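Long-range contact in hypothetical protein (Staphylococcus aureus subsp. aureus, PDB 2IL5), which is of unknown function but belongs to the Activator of Hsp90 ATPase homolog 1-like family, in the Bet v 1-like clan: residues A[19-24]-A[111-116]. Sequence-based numbering, arbitrary orientation.
Sequences EKLYKF and FERETG
Arg113 and Leu21 each set CG beside the backbone N and anti to the carbonyl carbon (chi1 -48° and -62°), and a bend at chi3 of Arg113 then turns its guanidinium against Leu21. The side chains meet roughly perpendicular: Leu21 CB covers the middle of one guanidinium face, 4.0 Å from Arg113 CZ, while Leu21 CD2 comes within 3.8 Å of Arg113 NE. Gly116 N lies near the margin of the opposite face. At the edge, in the guanidinium plane, Arg113 NH1 donates to Tyr22 O over 2.8 Å, but the N-H...O angle of 130° makes this bond weak. Gly116 brings the loop close to the other backbone, its CA 4.5 Å from that of Lys23. The contact joins the end of edge strand 12-22 to the loop linking 104-112 to 118-128; within the sheet, strand 118-128 lies between 12-22 and 104-112. Tyr22 turns to Phe158 and Met161 of helix 136-166, and this long helix against an antiparallel sheet is consistent with the helix-grip fold of the Bet v 1-like clan. Chemically, the cation meets aliphatic carbon on one face and a main-chain oxygen at its edge, with no ion pair between the two segments.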
ATOM      1  N   GLU A  19       8.531  -7.429   5.754  1.00 48.34           N
ATOM      2  CA  GLU A  19       8.017  -8.757   6.129  1.00 49.26           C
ATOM      3  C   GLU A  19       7.197  -8.665   7.421  1.00 49.14           C
ATOM      4  O   GLU A  19       7.679  -8.136   8.430  1.00 48.83           O
ATOM      5  CB  GLU A  19       9.154  -9.771   6.314  1.00 49.35           C
ATOM      6  CG  GLU A  19       8.661 -11.108   6.854  1.00 53.27           C
ATOM      7  CD  GLU A  19       9.760 -12.133   7.060  1.00 57.67           C
ATOM      8  OE1 GLU A  19      10.957 -11.773   7.056  1.00 59.54           O
ATOM      9  OE2 GLU A  19       9.416 -13.315   7.228  1.00 60.04           O
ATOM     10  N   LYS A  20       5.958  -9.155   7.376  1.00 49.12           N
ATOM     11  CA  LYS A  20       5.135  -9.312   8.590  1.00 49.23           C
ATOM     12  C   LYS A  20       4.697 -10.761   8.801  1.00 48.70           C
ATOM     13  O   LYS A  20       4.329 -11.445   7.846  1.00 47.90           O
ATOM     14  CB  LYS A  20       3.893  -8.440   8.515  1.00 49.44           C
ATOM     15  CG  LYS A  20       4.163  -6.952   8.494  1.00 53.03           C
ATOM     16  CD  LYS A  20       4.729  -6.528   9.817  1.00 55.90           C
ATOM     17  CE  LYS A  20       5.138  -5.082   9.780  1.00 57.34           C
ATOM     18  NZ  LYS A  20       5.579  -4.676  11.149  1.00 57.51           N
ATOM     19  N   LEU A  21       4.734 -11.206  10.059  1.00 48.88           N
ATOM     20  CA  LEU A  21       4.215 -12.529  10.491  1.00 48.83           C
ATOM     21  C   LEU A  21       2.943 -12.354  11.347  1.00 48.84           C
ATOM     22  O   LEU A  21       2.964 -11.704  12.380  1.00 47.80           O
ATOM     23  CB  LEU A  21       5.273 -13.306  11.286  1.00 48.33           C
ATOM     24  CG  LEU A  21       6.592 -13.684  10.585  1.00 48.79           C
ATOM     25  CD1 LEU A  21       7.569 -14.318  11.584  1.00 49.58           C
ATOM     26  CD2 LEU A  21       6.398 -14.630   9.423  1.00 46.72           C
ATOM     27  N   TYR A  22       1.829 -12.910  10.873  1.00 49.33           N
ATOM     28  CA  TYR A  22       0.560 -12.826  11.582  1.00 49.12           C
ATOM     29  C   TYR A  22       0.095 -14.212  11.926  1.00 49.22           C
ATOM     30  O   TYR A  22       0.477 -15.173  11.257  1.00 49.48           O
ATOM     31  CB  TYR A  22      -0.502 -12.150  10.718  1.00 48.85           C
ATOM     32  CG  TYR A  22      -0.132 -10.764  10.299  1.00 50.19           C
ATOM     33  CD1 TYR A  22       0.057 -10.440   8.942  1.00 49.96           C
ATOM     34  CD2 TYR A  22       0.073  -9.768  11.262  1.00 49.87           C
ATOM     35  CE1 TYR A  22       0.416  -9.146   8.567  1.00 49.71           C
ATOM     36  CE2 TYR A  22       0.426  -8.492  10.903  1.00 50.20           C
ATOM     37  CZ  TYR A  22       0.598  -8.179   9.548  1.00 50.26           C
ATOM     38  OH  TYR A  22       0.942  -6.889   9.225  1.00 49.61           O
ATOM     39  N   LYS A  23      -0.740 -14.293  12.957  1.00 49.10           N
ATOM     40  CA  LYS A  23      -1.444 -15.512  13.327  1.00 49.86           C
ATOM     41  C   LYS A  23      -2.641 -15.802  12.402  1.00 49.72           C
ATOM     42  O   LYS A  23      -3.109 -16.934  12.315  1.00 49.90           O
ATOM     43  CB  LYS A  23      -1.942 -15.405  14.778  1.00 50.00           C
ATOM     44  CG  LYS A  23      -2.976 -14.283  14.952  1.00 50.80           C
ATOM     45  CD  LYS A  23      -3.471 -14.139  16.361  1.00 53.47           C
ATOM     46  CE  LYS A  23      -4.275 -12.862  16.482  1.00 54.66           C
ATOM     47  NZ  LYS A  23      -4.240 -12.316  17.869  1.00 57.31           N
ATOM     48  N   PHE A  24      -3.161 -14.767  11.752  1.00 49.67           N
ATOM     49  CA  PHE A  24      -4.291 -14.916  10.826  1.00 49.59           C
ATOM     50  C   PHE A  24      -3.966 -15.813   9.642  1.00 48.55           C
ATOM     51  O   PHE A  24      -2.824 -15.850   9.228  1.00 47.82           O
ATOM     52  CB  PHE A  24      -4.669 -13.550  10.274  1.00 50.32           C
ATOM     53  CG  PHE A  24      -4.912 -12.534  11.318  1.00 51.92           C
ATOM     54  CD1 PHE A  24      -5.903 -12.729  12.275  1.00 54.98           C
ATOM     55  CD2 PHE A  24      -4.158 -11.371  11.352  1.00 53.33           C
ATOM     56  CE1 PHE A  24      -6.130 -11.762  13.269  1.00 56.14           C
ATOM     57  CE2 PHE A  24      -4.381 -10.407  12.330  1.00 53.48           C
ATOM     58  CZ  PHE A  24      -5.366 -10.598  13.280  1.00 54.23           C
ATOM     59  N   PHE A 111       2.180 -16.116   2.387  1.00 47.92           N
ATOM     60  CA  PHE A 111       2.532 -17.527   2.564  1.00 49.12           C
ATOM     61  C   PHE A 111       1.941 -18.069   3.847  1.00 50.69           C
ATOM     62  O   PHE A 111       1.966 -17.394   4.878  1.00 50.56           O
ATOM     63  CB  PHE A 111       4.049 -17.725   2.621  1.00 48.40           C
ATOM     64  CG  PHE A 111       4.759 -17.374   1.347  1.00 47.36           C
ATOM     65  CD1 PHE A 111       5.130 -16.047   1.080  1.00 41.63           C
ATOM     66  CD2 PHE A 111       5.078 -18.372   0.415  1.00 44.78           C
ATOM     67  CE1 PHE A 111       5.787 -15.717  -0.104  1.00 41.93           C
ATOM     68  CE2 PHE A 111       5.763 -18.045  -0.778  1.00 44.63           C
ATOM     69  CZ  PHE A 111       6.123 -16.715  -1.024  1.00 42.18           C
ATOM     70  N   GLU A 112       1.414 -19.289   3.792  1.00 52.94           N
ATOM     71  CA  GLU A 112       0.950 -19.981   5.005  1.00 54.83           C
ATOM     72  C   GLU A 112       2.156 -20.479   5.792  1.00 55.74           C
ATOM     73  O   GLU A 112       3.073 -21.074   5.219  1.00 56.07           O
ATOM     74  CB  GLU A 112       0.068 -21.161   4.636  1.00 54.95           C
ATOM     75  CG  GLU A 112      -1.097 -21.415   5.588  1.00 58.17           C
ATOM     76  CD  GLU A 112      -2.219 -22.206   4.921  1.00 61.76           C
ATOM     77  OE1 GLU A 112      -2.117 -22.417   3.679  1.00 61.06           O
ATOM     78  OE2 GLU A 112      -3.183 -22.611   5.638  1.00 61.52           O
ATOM     79  N   ARG A 113       2.180 -20.201   7.089  1.00 56.50           N
ATOM     80  CA  ARG A 113       3.214 -20.756   7.957  1.00 57.57           C
ATOM     81  C   ARG A 113       2.741 -22.089   8.536  1.00 58.52           C
ATOM     82  O   ARG A 113       1.541 -22.385   8.505  1.00 58.47           O
ATOM     83  CB  ARG A 113       3.524 -19.784   9.085  1.00 57.18           C
ATOM     84  CG  ARG A 113       3.751 -18.374   8.618  1.00 55.13           C
ATOM     85  CD  ARG A 113       3.370 -17.378   9.685  1.00 52.64           C
ATOM     86  NE  ARG A 113       4.266 -17.422  10.834  1.00 52.52           N
ATOM     87  CZ  ARG A 113       3.938 -16.973  12.045  1.00 53.90           C
ATOM     88  NH1 ARG A 113       2.739 -16.442  12.249  1.00 54.62           N
ATOM     89  NH2 ARG A 113       4.805 -17.045  13.056  1.00 52.28           N
ATOM     90  N   GLU A 114       3.675 -22.900   9.034  1.00 60.04           N
ATOM     91  CA  GLU A 114       3.304 -24.045   9.910  1.00 61.86           C
ATOM     92  C   GLU A 114       3.676 -23.721  11.360  1.00 62.47           C
ATOM     93  O   GLU A 114       4.858 -23.680  11.738  1.00 63.03           O
ATOM     94  CB  GLU A 114       3.861 -25.398   9.445  1.00 61.74           C
ATOM     95  CG  GLU A 114       5.260 -25.342   8.875  1.00 63.29           C
ATOM     96  CD  GLU A 114       5.965 -26.671   8.975  1.00 65.02           C
ATOM     97  OE1 GLU A 114       5.288 -27.721   8.869  1.00 65.14           O
ATOM     98  OE2 GLU A 114       7.201 -26.657   9.167  1.00 65.79           O
ATOM     99  N   THR A 115       2.619 -23.559  12.153  1.00 62.95           N
ATOM    100  CA  THR A 115       2.483 -22.587  13.252  1.00 62.84           C
ATOM    101  C   THR A 115       1.372 -21.648  12.764  1.00 62.20           C
ATOM    102  O   THR A 115       0.238 -22.086  12.515  1.00 61.96           O
ATOM    103  CB  THR A 115       3.789 -21.754  13.664  1.00 63.48           C
ATOM    104  OG1 THR A 115       3.450 -20.793  14.679  1.00 64.68           O
ATOM    105  CG2 THR A 115       4.447 -20.978  12.484  1.00 62.23           C
ATOM    106  N   GLY A 116       1.738 -20.381  12.561  1.00 61.30           N
ATOM    107  CA  GLY A 116       0.795 -19.287  12.371  1.00 59.95           C
ATOM    108  C   GLY A 116      -0.123 -19.343  11.174  1.00 58.54           C
ATOM    109  O   GLY A 116      -0.311 -20.376  10.547  1.00 59.33           O
TER